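Local coordinates for bifunctional protein PutA (PDB 6BSN), which probably oxidises proline to glutamate in two steps, through an FAD-dependent proline dehydrogenase and an NAD-dependent aldehyde dehydrogenase joined in one chain, at residues P8-P13 with D285-S290; V279-A284 with G310-A315; A315-A320 with Y363-R368. The protein carries 1 engineered substitution. All blocks are in the same frame, centred on the assembly; numbering follows the deposited sequence.

How the contacts relate
From the N terminus, contact 1 comes first: the loop at 8-13 is brought against the start of helix 287-298, closing a span of 271 residues. Contact 2 crosses it, since 279-284 lies inside that span and 310-315 beyond it; it pairs strands 276-279 and 309-314 around the same helix. Contact 3 follows in series, beginning at the shared Ala315, and joins the loop after strand 309-314 to the one ahead of helix 369-385. Contacts 2 and 3 both reach the flavin cofactor. Arg319 of contact 3 packs on Ala12 and Leu287 of contact 1 and probably hydrogen-bonds to Ala284 O of contact 2, which ties the N-terminal segment to the barrel loops beside the cofactor site.

Contact 1 (P8-P13 with D285-S290). With PRO (proline), chain G.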
loop_
_atom_site.group_PDB
_atom_site.type_symbol
_atom_site.label_atom_id
_atom_site.label_comp_id
_atom_site.label_asym_id
_atom_site.label_seq_id
_atom_site.Cartn_x
_atom_site.Cartn_y
_atom_site.Cartn_z
ATOM N N PRO A 8 43.715 36.021 16.004
ATOM C CA PRO A 8 42.677 36.980 15.562
ATOM C C PRO A 8 41.329 36.655 16.182
ATOM O O PRO A 8 41.134 35.561 16.731
ATOM C CB PRO A 8 42.639 36.788 14.035
ATOM C CG PRO A 8 43.160 35.388 13.824
ATOM C CD PRO A 8 44.212 35.181 14.904
ATOM N N PRO A 9 40.377 37.586 16.122
ATOM C CA PRO A 9 39.025 37.299 16.619
ATOM C C PRO A 9 38.475 36.008 16.025
ATOM O O PRO A 9 38.582 35.760 14.824
ATOM C CB PRO A 9 38.222 38.524 16.174
ATOM C CG PRO A 9 39.253 39.633 16.129
ATOM C CD PRO A 9 40.538 38.992 15.706
ATOM N N PHE A 10 37.917 35.160 16.886
ATOM C CA PHE A 10 37.468 33.853 16.437
ATOM C C PHE A 10 36.378 33.975 15.369
ATOM O O PHE A 10 35.381 34.677 15.559
ATOM C CB PHE A 10 36.969 33.057 17.633
ATOM C CG PHE A 10 36.578 31.661 17.301
ATOM C CD1 PHE A 10 35.239 31.303 17.213
ATOM C CD2 PHE A 10 37.551 30.693 17.088
ATOM C CE1 PHE A 10 34.875 29.985 16.918
ATOM C CE2 PHE A 10 37.200 29.385 16.775
ATOM C CZ PHE A 10 35.861 29.033 16.686
ATOM N N THR A 11 36.560 33.278 14.245
ATOM C CA THR A 11 35.570 33.332 13.177
ATOM C C THR A 11 35.565 32.043 12.349
ATOM O O THR A 11 35.795 32.035 11.147
ATOM C CB THR A 11 35.803 34.554 12.289
ATOM O OG1 THR A 11 34.959 34.463 11.129
ATOM C CG2 THR A 11 37.261 34.632 11.847
ATOM N N ALA A 12 35.232 30.923 12.964
ATOM C CA ALA A 12 35.119 29.683 12.215
ATOM C C ALA A 12 33.791 29.621 11.452
ATOM O O ALA A 12 32.816 30.287 11.822
ATOM C CB ALA A 12 35.246 28.501 13.171
ATOM N N PRO A 13 33.721 28.827 10.377
ATOM C CA PRO A 13 32.431 28.639 9.694
ATOM C C PRO A 13 31.377 28.120 10.660
ATOM O O PRO A 13 31.658 27.291 11.534
ATOM C CB PRO A 13 32.750 27.618 8.593
ATOM C CG PRO A 13 34.214 27.897 8.262
ATOM C CD PRO A 13 34.841 28.237 9.617
ATOM N N ASP A 285 25.080 31.448 19.087
ATOM C CA ASP A 285 25.256 32.798 18.542
ATOM C C ASP A 285 26.008 33.732 19.494
ATOM O O ASP A 285 26.248 34.890 19.133
ATOM C CB ASP A 285 23.900 33.426 18.144
ATOM C CG ASP A 285 23.008 33.751 19.348
ATOM O OD1 ASP A 285 23.400 33.435 20.486
ATOM O OD2 ASP A 285 21.900 34.305 19.161
ATOM N N ARG A 286 26.389 33.264 20.683
ATOM C CA ARG A 286 27.229 34.032 21.599
ATOM C C ARG A 286 28.662 33.515 21.678
ATOM O O ARG A 286 29.489 34.130 22.369
ATOM C CB ARG A 286 26.607 34.037 23.006
ATOM C CG ARG A 286 25.345 34.891 23.137
ATOM C CD ARG A 286 24.549 34.501 24.386
ATOM N NE ARG A 286 23.779 35.634 24.883
ATOM C CZ ARG A 286 22.843 35.566 25.823
ATOM N NH1 ARG A 286 22.522 34.396 26.374
ATOM N NH2 ARG A 286 22.228 36.684 26.208
ATOM N N LEU A 287 28.992 32.425 20.975
ATOM C CA LEU A 287 30.344 31.867 21.044
ATOM C C LEU A 287 31.403 32.920 20.720
ATOM O O LEU A 287 32.289 33.206 21.537
ATOM C CB LEU A 287 30.467 30.658 20.097
ATOM C CG LEU A 287 31.830 29.929 20.114
ATOM C CD1 LEU A 287 32.223 29.516 21.531
ATOM C CD2 LEU A 287 31.828 28.706 19.185
ATOM N N GLU A 288 31.313 33.517 19.527
ATOM C CA GLU A 288 32.314 34.491 19.094
ATOM C C GLU A 288 32.416 35.665 20.068
ATOM O O GLU A 288 33.519 36.077 20.432
ATOM C CB GLU A 288 32.002 34.994 17.682
ATOM C CG GLU A 288 32.202 34.001 16.565
ATOM C CD GLU A 288 31.882 34.605 15.191
ATOM O OE1 GLU A 288 31.908 33.875 14.163
ATOM O OE2 GLU A 288 31.591 35.818 15.144
ATOM N N LEU A 289 31.274 36.220 20.502
ATOM C CA LEU A 289 31.326 37.331 21.447
ATOM C C LEU A 289 31.977 36.899 22.758
ATOM O O LEU A 289 32.803 37.630 23.316
ATOM C CB LEU A 289 29.927 37.893 21.710
ATOM C CG LEU A 289 29.920 39.170 22.560
ATOM C CD1 LEU A 289 30.799 40.255 21.919
ATOM C CD2 LEU A 289 28.497 39.688 22.750
ATOM N N SER A 290 31.665 35.690 23.241
ATOM C CA SER A 290 32.253 35.245 24.510
ATOM C C SER A 290 33.769 35.124 24.401
ATOM O O SER A 290 34.495 35.462 25.343
ATOM C CB SER A 290 31.654 33.904 24.950
ATOM O OG SER A 290 32.172 32.835 24.170
HETATM N N PRO G . 18.315 38.647 23.670
HETATM C CA PRO G . 19.752 38.500 23.551
HETATM C C PRO G . 20.172 37.013 23.433
HETATM O O PRO G . 19.505 36.106 24.003
HETATM C CB PRO G . 20.404 39.152 24.744
HETATM C CG PRO G . 19.348 40.110 25.281
HETATM C CD PRO G . 18.007 39.668 24.624
HETATM O OXT PRO G . 21.197 36.698 22.764
HETATM O O HOH W 1 32.200 34.375 11.637
HETATM O O HOH W 2 32.205 31.441 14.315
#
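Phe10 meets Leu287 and Glu288 through apolar contacts. Its CE1 lies 4.0 Å from CD2 of Leu287, while CD1 lies 4.1 Å from CG of Glu288, which approaches the edge of the ring near its plane. With CG anti to the backbone N (chi1 -176°), the phenyl group points at the first turn of helix 287-298, and Ala322 and Val323 of helix 320-333 pack on it too. Glu288 runs across Phe10 at about a right angle, and its CG rests 3.4 Å from the Phe10 carbonyl O.

These helices belong to the proline dehydrogenase domain, a TIM-barrel fold, against which the N-terminal loop is laid, touching helices 287-298 and 320-333.

Polar links go through water. Glu288 OE1 accepts from two waters; one also bonds to Thr11 OG1 (2.8 Å from the water) and the other donates to Ala12 O. Glu288 OE2 takes the backbone N of Arg524, and Thr11 OG1 also has Thr525.

On the helix side, Arg286 belongs to a pocket holding a proline, whose carboxylate O lies 3.5 Å above the guanidinium plane, toward its rim. NE bonds to Phe247 O and NH1 forms a salt bridge with Glu283. With an alanine here, Glu283 would probably lose its salt-bridge partner and the bound carboxylate the flat cation beneath it. Within the first turn, Ser290 OG donates to Leu287 O.

Contact 2 (V279-A284 with G310-A315). With FDA (dihydroflavine-adenine dinucleotide), chain C.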
loop_
_atom_site.group_PDB
_atom_site.type_symbol
_atom_site.label_atom_id
_atom_site.label_comp_id
_atom_site.label_asym_id
_atom_site.label_seq_id
_atom_site.Cartn_x
_atom_site.Cartn_y
_atom_site.Cartn_z
ATOM N N VAL A 279 34.431 30.298 32.845
ATOM C CA VAL A 279 33.358 30.922 32.067
ATOM C C VAL A 279 32.537 29.846 31.342
ATOM O O VAL A 279 33.031 29.137 30.452
ATOM C CB VAL A 279 33.926 31.950 31.076
ATOM C CG1 VAL A 279 32.792 32.678 30.361
ATOM C CG2 VAL A 279 34.844 32.956 31.820
ATOM N N ASP A 280 31.272 29.732 31.713
ATOM C CA ASP A 280 30.383 28.774 31.079
ATOM C C ASP A 280 30.169 29.117 29.604
ATOM O O ASP A 280 30.352 30.255 29.168
ATOM C CB ASP A 280 29.047 28.745 31.823
ATOM C CG ASP A 280 29.141 28.056 33.194
ATOM O OD1 ASP A 280 30.198 27.467 33.530
ATOM O OD2 ASP A 280 28.133 28.108 33.928
ATOM N N ALA A 281 29.806 28.102 28.824
ATOM C CA ALA A 281 29.476 28.291 27.419
ATOM C C ALA A 281 27.964 28.308 27.260
ATOM O O ALA A 281 27.253 27.493 27.857
ATOM C CB ALA A 281 30.088 27.205 26.534
ATOM N N GLU A 282 27.479 29.249 26.463
ATOM C CA GLU A 282 26.041 29.439 26.325
ATOM C C GLU A 282 25.668 29.191 24.864
ATOM O O GLU A 282 26.242 28.296 24.227
ATOM C CB GLU A 282 25.656 30.834 26.835
ATOM C CG GLU A 282 26.152 31.075 28.296
ATOM C CD GLU A 282 25.680 32.371 28.902
ATOM O OE1 GLU A 282 24.456 32.472 29.172
ATOM O OE2 GLU A 282 26.540 33.280 29.117
ATOM N N GLU A 283 24.713 29.947 24.326
ATOM C CA GLU A 283 24.178 29.635 23.006
ATOM C C GLU A 283 25.231 29.817 21.914
ATOM O O GLU A 283 26.230 30.527 22.077
ATOM C CB GLU A 283 22.959 30.503 22.698
ATOM C CG GLU A 283 21.798 30.301 23.660
ATOM C CD GLU A 283 21.867 31.212 24.912
ATOM O OE1 GLU A 283 20.818 31.344 25.568
ATOM O OE2 GLU A 283 22.943 31.783 25.247
ATOM N N ALA A 284 24.977 29.188 20.765
ATOM C CA ALA A 284 25.967 29.227 19.691
ATOM C C ALA A 284 26.145 30.633 19.121
ATOM O O ALA A 284 27.261 30.990 18.711
ATOM C CB ALA A 284 25.596 28.231 18.591
ATOM N N GLY A 310 39.667 29.861 33.183
ATOM C CA GLY A 310 39.285 28.982 32.096
ATOM C C GLY A 310 37.865 29.179 31.608
ATOM O O GLY A 310 37.163 30.106 32.017
ATOM N N LEU A 311 37.450 28.264 30.721
ATOM C CA LEU A 311 36.168 28.364 30.043
ATOM C C LEU A 311 35.684 26.967 29.695
ATOM O O LEU A 311 36.467 26.009 29.663
ATOM C CB LEU A 311 36.284 29.204 28.777
ATOM C CG LEU A 311 36.815 28.465 27.545
ATOM C CD1 LEU A 311 36.585 29.318 26.292
ATOM C CD2 LEU A 311 38.273 28.082 27.671
ATOM N N ALA A 312 34.378 26.850 29.451
ATOM C CA ALA A 312 33.818 25.617 28.905
ATOM C C ALA A 312 33.712 25.711 27.384
ATOM O O ALA A 312 33.451 26.784 26.829
ATOM C CB ALA A 312 32.442 25.289 29.490
ATOM N N ILE A 313 33.895 24.557 26.729
ATOM C CA ILE A 313 33.793 24.382 25.283
ATOM C C ILE A 313 32.806 23.250 25.013
ATOM O O ILE A 313 32.931 22.161 25.589
ATOM C CB ILE A 313 35.164 24.047 24.660
ATOM C CG1 ILE A 313 36.178 25.146 24.978
ATOM C CG2 ILE A 313 35.043 23.877 23.143
ATOM C CD1 ILE A 313 37.599 24.803 24.523
ATOM N N GLN A 314 31.847 23.492 24.113
ATOM C CA GLN A 314 30.750 22.567 23.845
ATOM C C GLN A 314 31.083 21.683 22.640
ATOM O O GLN A 314 31.121 22.159 21.499
ATOM C CB GLN A 314 29.462 23.346 23.595
ATOM C CG GLN A 314 29.053 24.203 24.766
ATOM C CD GLN A 314 28.269 25.421 24.352
ATOM O OE1 GLN A 314 28.626 26.085 23.379
ATOM N NE2 GLN A 314 27.195 25.730 25.090
ATOM N N ALA A 315 31.254 20.378 22.884
ATOM C CA ALA A 315 31.616 19.461 21.807
ATOM C C ALA A 315 30.501 19.269 20.790
ATOM O O ALA A 315 30.787 18.841 19.670
ATOM C CB ALA A 315 32.031 18.101 22.372
HETATM P PA FDA C . 24.790 12.368 27.573
HETATM O O1A FDA C . 23.488 11.541 27.769
HETATM O O2A FDA C . 25.989 11.729 27.146
HETATM O O5B FDA C . 24.793 13.371 26.482
HETATM C C5B FDA C . 23.693 14.265 26.367
HETATM C C4B FDA C . 24.024 15.381 25.380
HETATM O O4B FDA C . 24.098 14.922 24.057
HETATM C C3B FDA C . 23.044 16.508 25.312
HETATM O O3B FDA C . 23.210 17.363 26.364
HETATM C C2B FDA C . 23.386 17.133 24.021
HETATM O O2B FDA C . 24.458 18.004 24.167
HETATM C C1B FDA C . 23.775 15.956 23.188
HETATM N N9A FDA C . 22.729 15.500 22.288
HETATM C C8A FDA C . 21.503 14.930 22.602
HETATM N N7A FDA C . 20.845 14.670 21.482
HETATM C C5A FDA C . 21.613 15.063 20.388
HETATM C C6A FDA C . 21.448 15.037 19.016
HETATM N N6A FDA C . 20.250 14.497 18.435
HETATM N N1A FDA C . 22.412 15.505 18.208
HETATM C C2A FDA C . 23.555 16.023 18.700
HETATM N N3A FDA C . 23.748 16.055 20.046
HETATM C C4A FDA C . 22.825 15.595 20.889
HETATM N N1 FDA C . 26.660 22.643 28.994
HETATM C C2 FDA C . 26.891 23.834 28.240
HETATM O O2 FDA C . 26.262 23.943 27.025
HETATM N N3 FDA C . 27.740 24.854 28.746
HETATM C C4 FDA C . 28.360 24.685 30.001
HETATM O O4 FDA C . 29.190 25.647 30.515
HETATM C C4X FDA C . 28.123 23.437 30.780
HETATM N N5 FDA C . 28.718 23.276 32.076
HETATM C C5X FDA C . 28.628 21.971 32.712
HETATM C C6 FDA C . 29.413 21.725 33.965
HETATM C C7 FDA C . 29.373 20.425 34.537
HETATM C C7M FDA C . 30.157 20.161 35.794
HETATM C C8 FDA C . 28.601 19.375 33.933
HETATM C C8M FDA C . 28.539 17.984 34.516
HETATM C C9 FDA C . 27.865 19.621 32.754
HETATM C C9A FDA C . 27.895 20.970 32.145
HETATM N N10 FDA C . 27.068 21.244 30.987
HETATM C C10 FDA C . 27.301 22.465 30.275
HETATM C "C1'" FDA C . 25.992 20.341 30.536
HETATM C "C2'" FDA C . 26.483 19.427 29.426
HETATM O "O2'" FDA C . 26.748 20.161 28.283
HETATM C "C3'" FDA C . 25.457 18.352 29.109
HETATM O "O3'" FDA C . 24.310 19.006 28.756
HETATM C "C4'" FDA C . 25.093 17.385 30.238
HETATM O "O4'" FDA C . 26.155 17.226 31.118
HETATM C "C5'" FDA C . 24.717 16.015 29.687
HETATM O "O5'" FDA C . 25.741 15.506 28.853
HETATM P P FDA C . 26.485 14.102 29.105
HETATM O O1P FDA C . 27.927 13.897 28.541
HETATM O O2P FDA C . 26.303 13.986 30.659
HETATM O O3P FDA C . 25.246 13.072 28.806
HETATM O O HOH W 3 33.024 29.334 27.715
#
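Val279 and Leu311 stand side by side on one face of a parallel strand pair, their CB atoms 4.3 Å apart, in a beta-alpha-beta unit of the TIM barrel. That face packs on helix 287-298, where Ile294 touches both. The pairing is held by Val279 N to Gly310 O (2.9 Å) and Ala312 N to Val279 O (2.8 Å). Further along, Ala281 and Ala312 turn their methyl groups toward each other. Asp280 starts away from the partner strand; its carboxylate bonds to Ser237 and forms salt bridges with Lys239 and Arg341.

Gln314 completes the arrangement. With CG anti to the carbonyl carbon (chi1 -60°) and the chain extended beyond it, its amide reaches across the methyl of Ala281, Ala281 CB lying 3.4 Å from Gln314 CD. OE1 accepts from Gln317, and NE2 donates to Glu282 O (2.9 Å), which lies in the amide plane. This grip holds the amide against turning at the pyrimidine edge of the reduced flavin. Ala281 gives its N to flavin O4 (3.0 Å) and receives flavin N3 on its O (2.8 Å), while Gln314 NE2 completes the row with a nearly straight bond of 2.8 Å, 167°, to flavin O2.

Contact 3 (A315-A320 with Y363-R368); sequences AYQKRA and YPVFTR. With FDA (dihydroflavine-adenine dinucleotide), chain C; SO4 (sulfate ion), chain I.
Val365 sets its CG1 methyl over the centre of the Tyr316 ring, a CH-pi contact 3.7 Å from the centroid and 14° off the normal. A second one forms where Lys318 CG lies over a face of Phe366, 4.1 Å from that centroid and offset toward the rim. At the edge of the same phenyl ring, in its plane, sits Ala315 O. Between these pairs the backbones are joined by a single bridge at Gln317 and Val365: Phe366 N donates to Tyr316 O (3.0 Å), and Lys318 N to Pro364 O (3.0 Å). Extended beyond CG, the lysine chain crosses Phe366 obliquely and brings NZ to Tyr363 O at 2.9 Å, in the plane of that carbonyl.

Further out, a type I turn from Gln317 to Ala320 shapes the first loop, and Arg319 NH2 binds Gln317 OE1 (2.8 Å). A water accepting from Arg319 N and NE donates to Pro364 O. Tyr316 OH bonds to Tyr347 N, which fixes the far end of its ring, and Trp348 packs on both Tyr316 and Val365.

The second loop carries on into the adenine site of the FAD-binding barrel. Thr367 O accepts from N6A of the reduced cofactor (2.9 Å). Arg368, the N-cap of helix 369-385, holds a sulfate, probably from the crystallisation liquor, through NH2 and O3 (2.7 Å); Ala370 N binds it as well.

The charge of Lys318 is probably balanced by Asp18, its salt-bridge partner, while Tyr363 O, Pro16 O and a water that also donates to Val365 O take up its other bonds, and the adenine amino group is likewise read by a main-chain oxygen.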
loop_
_atom_site.group_PDB
_atom_site.type_symbol
_atom_site.label_atom_id
_atom_site.label_comp_id
_atom_site.label_asym_id
_atom_site.label_seq_id
_atom_site.Cartn_x
_atom_site.Cartn_y
_atom_site.Cartn_z
ATOM N N ALA A 315 31.254 20.378 22.884
ATOM C CA ALA A 315 31.616 19.461 21.807
ATOM C C ALA A 315 30.501 19.269 20.790
ATOM O O ALA A 315 30.787 18.841 19.670
ATOM C CB ALA A 315 32.031 18.101 22.372
ATOM N N TYR A 316 29.241 19.569 21.135
ATOM C CA TYR A 316 28.210 19.360 20.126
ATOM C C TYR A 316 28.252 20.404 19.020
ATOM O O TYR A 316 27.452 20.310 18.079
ATOM C CB TYR A 316 26.801 19.282 20.760
ATOM C CG TYR A 316 26.147 20.527 21.363
ATOM C CD1 TYR A 316 26.793 21.764 21.417
ATOM C CD2 TYR A 316 24.852 20.446 21.881
ATOM C CE1 TYR A 316 26.162 22.886 21.979
ATOM C CE2 TYR A 316 24.213 21.552 22.443
ATOM C CZ TYR A 316 24.879 22.776 22.494
ATOM O OH TYR A 316 24.252 23.886 23.053
ATOM N N GLN A 317 29.161 21.377 19.102
ATOM C CA GLN A 317 29.302 22.401 18.074
ATOM C C GLN A 317 30.359 21.983 17.067
ATOM O O GLN A 317 31.444 21.524 17.440
ATOM C CB GLN A 317 29.687 23.760 18.676
ATOM C CG GLN A 317 28.618 24.405 19.573
ATOM C CD GLN A 317 28.640 25.921 19.508
ATOM O OE1 GLN A 317 28.786 26.507 18.433
ATOM N NE2 GLN A 317 28.520 26.567 20.664
ATOM N N LYS A 318 30.045 22.170 15.787
ATOM C CA LYS A 318 31.023 21.874 14.754
ATOM C C LYS A 318 32.270 22.739 14.896
ATOM O O LYS A 318 33.350 22.342 14.439
ATOM C CB LYS A 318 30.373 22.052 13.378
ATOM C CG LYS A 318 29.154 21.143 13.184
ATOM C CD LYS A 318 28.232 21.647 12.073
ATOM C CE LYS A 318 27.117 20.634 11.796
ATOM N NZ LYS A 318 26.190 21.081 10.709
ATOM N N ARG A 319 32.157 23.891 15.546
ATOM C CA ARG A 319 33.322 24.744 15.755
ATOM C C ARG A 319 34.148 24.332 16.970
ATOM O O ARG A 319 35.174 24.962 17.229
ATOM C CB ARG A 319 32.883 26.203 15.904
ATOM C CG ARG A 319 32.300 26.808 14.644
ATOM C CD ARG A 319 31.692 28.201 14.901
ATOM N NE ARG A 319 30.542 28.119 15.795
ATOM C CZ ARG A 319 29.921 29.168 16.336
ATOM N NH1 ARG A 319 30.333 30.399 16.084
ATOM N NH2 ARG A 319 28.888 28.981 17.160
ATOM N N ALA A 320 33.743 23.289 17.708
ATOM C CA ALA A 320 34.406 22.973 18.977
ATOM C C ALA A 320 35.916 22.810 18.804
ATOM O O ALA A 320 36.712 23.403 19.544
ATOM C CB ALA A 320 33.798 21.710 19.581
ATOM N N TYR A 363 22.868 23.902 10.701
ATOM C CA TYR A 363 22.886 23.944 12.159
ATOM C C TYR A 363 24.313 24.065 12.689
ATOM O O TYR A 363 25.215 23.374 12.206
ATOM C CB TYR A 363 22.247 22.689 12.748
ATOM C CG TYR A 363 20.821 22.510 12.305
ATOM C CD1 TYR A 363 20.506 21.628 11.264
ATOM C CD2 TYR A 363 19.795 23.249 12.889
ATOM C CE1 TYR A 363 19.190 21.463 10.837
ATOM C CE2 TYR A 363 18.480 23.096 12.473
ATOM C CZ TYR A 363 18.182 22.199 11.443
ATOM O OH TYR A 363 16.884 22.042 11.015
ATOM N N PRO A 364 24.553 24.946 13.670
ATOM C CA PRO A 364 25.879 24.998 14.303
ATOM C C PRO A 364 26.203 23.764 15.125
ATOM O O PRO A 364 27.364 23.583 15.511
ATOM C CB PRO A 364 25.785 26.242 15.198
ATOM C CG PRO A 364 24.332 26.293 15.587
ATOM C CD PRO A 364 23.620 25.910 14.283
ATOM N N VAL A 365 25.219 22.929 15.426
ATOM C CA VAL A 365 25.435 21.735 16.225
ATOM C C VAL A 365 25.209 20.500 15.368
ATOM O O VAL A 365 24.528 20.541 14.342
ATOM C CB VAL A 365 24.517 21.704 17.463
ATOM C CG1 VAL A 365 24.949 22.743 18.463
ATOM C CG2 VAL A 365 23.061 21.930 17.022
ATOM N N PHE A 366 25.798 19.387 15.798
ATOM C CA PHE A 366 25.422 18.100 15.229
ATOM C C PHE A 366 23.966 17.803 15.561
ATOM O O PHE A 366 23.422 18.295 16.557
ATOM C CB PHE A 366 26.356 16.997 15.756
ATOM C CG PHE A 366 27.823 17.272 15.456
ATOM C CD1 PHE A 366 28.301 17.185 14.151
ATOM C CD2 PHE A 366 28.694 17.663 16.458
ATOM C CE1 PHE A 366 29.633 17.463 13.862
ATOM C CE2 PHE A 366 30.024 17.949 16.175
ATOM C CZ PHE A 366 30.496 17.854 14.887
ATOM N N THR A 367 23.323 17.005 14.699
ATOM C CA THR A 367 21.925 16.633 14.878
ATOM C C THR A 367 21.754 15.165 15.223
ATOM O O THR A 367 20.638 14.742 15.531
ATOM C CB THR A 367 21.095 16.965 13.620
ATOM O OG1 THR A 367 21.701 16.385 12.453
ATOM C CG2 THR A 367 21.023 18.460 13.415
ATOM N N ARG A 368 22.824 14.394 15.226
ATOM C CA ARG A 368 22.806 13.026 15.727
ATOM C C ARG A 368 23.658 12.960 16.976
ATOM O O ARG A 368 24.796 13.444 16.988
ATOM C CB ARG A 368 23.322 12.027 14.683
ATOM C CG ARG A 368 22.270 11.678 13.659
ATOM C CD ARG A 368 22.680 10.458 12.846
ATOM N NE ARG A 368 22.825 9.237 13.643
ATOM C CZ ARG A 368 23.234 8.071 13.141
ATOM N NH1 ARG A 368 23.529 7.965 11.844
ATOM N NH2 ARG A 368 23.343 7.005 13.928
HETATM P PA FDA C . 24.790 12.368 27.573
HETATM O O1A FDA C . 23.488 11.541 27.769
HETATM O O2A FDA C . 25.989 11.729 27.146
HETATM O O5B FDA C . 24.793 13.371 26.482
HETATM C C5B FDA C . 23.693 14.265 26.367
HETATM C C4B FDA C . 24.024 15.381 25.380
HETATM O O4B FDA C . 24.098 14.922 24.057
HETATM C C3B FDA C . 23.044 16.508 25.312
HETATM O O3B FDA C . 23.210 17.363 26.364
HETATM C C2B FDA C . 23.386 17.133 24.021
HETATM O O2B FDA C . 24.458 18.004 24.167
HETATM C C1B FDA C . 23.775 15.956 23.188
HETATM N N9A FDA C . 22.729 15.500 22.288
HETATM C C8A FDA C . 21.503 14.930 22.602
HETATM N N7A FDA C . 20.845 14.670 21.482
HETATM C C5A FDA C . 21.613 15.063 20.388
HETATM C C6A FDA C . 21.448 15.037 19.016
HETATM N N6A FDA C . 20.250 14.497 18.435
HETATM N N1A FDA C . 22.412 15.505 18.208
HETATM C C2A FDA C . 23.555 16.023 18.700
HETATM N N3A FDA C . 23.748 16.055 20.046
HETATM C C4A FDA C . 22.825 15.595 20.889
HETATM N N1 FDA C . 26.660 22.643 28.994
HETATM C C2 FDA C . 26.891 23.834 28.240
HETATM O O2 FDA C . 26.262 23.943 27.025
HETATM N N3 FDA C . 27.740 24.854 28.746
HETATM C C4 FDA C . 28.360 24.685 30.001
HETATM O O4 FDA C . 29.190 25.647 30.515
HETATM C C4X FDA C . 28.123 23.437 30.780
HETATM N N5 FDA C . 28.718 23.276 32.076
HETATM C C5X FDA C . 28.628 21.971 32.712
HETATM C C6 FDA C . 29.413 21.725 33.965
HETATM C C7 FDA C . 29.373 20.425 34.537
HETATM C C7M FDA C . 30.157 20.161 35.794
HETATM C C8 FDA C . 28.601 19.375 33.933
HETATM C C8M FDA C . 28.539 17.984 34.516
HETATM C C9 FDA C . 27.865 19.621 32.754
HETATM C C9A FDA C . 27.895 20.970 32.145
HETATM N N10 FDA C . 27.068 21.244 30.987
HETATM C C10 FDA C . 27.301 22.465 30.275
HETATM C "C1'" FDA C . 25.992 20.341 30.536
HETATM C "C2'" FDA C . 26.483 19.427 29.426
HETATM O "O2'" FDA C . 26.748 20.161 28.283
HETATM C "C3'" FDA C . 25.457 18.352 29.109
HETATM O "O3'" FDA C . 24.310 19.006 28.756
HETATM C "C4'" FDA C . 25.093 17.385 30.238
HETATM O "O4'" FDA C . 26.155 17.226 31.118
HETATM C "C5'" FDA C . 24.717 16.015 29.687
HETATM O "O5'" FDA C . 25.741 15.506 28.853
HETATM P P FDA C . 26.485 14.102 29.105
HETATM O O1P FDA C . 27.927 13.897 28.541
HETATM O O2P FDA C . 26.303 13.986 30.659
HETATM O O3P FDA C . 25.246 13.072 28.806
HETATM S S SO4 I . 22.145 8.459 17.283
HETATM O O1 SO4 I . 22.290 8.181 18.705
HETATM O O2 SO4 I . 20.776 8.851 16.952
HETATM O O3 SO4 I . 22.490 7.253 16.525
HETATM O O4 SO4 I . 23.056 9.529 16.880
HETATM O O HOH W 4 23.846 19.245 11.906
HETATM O O HOH W 5 29.462 25.432 15.339
#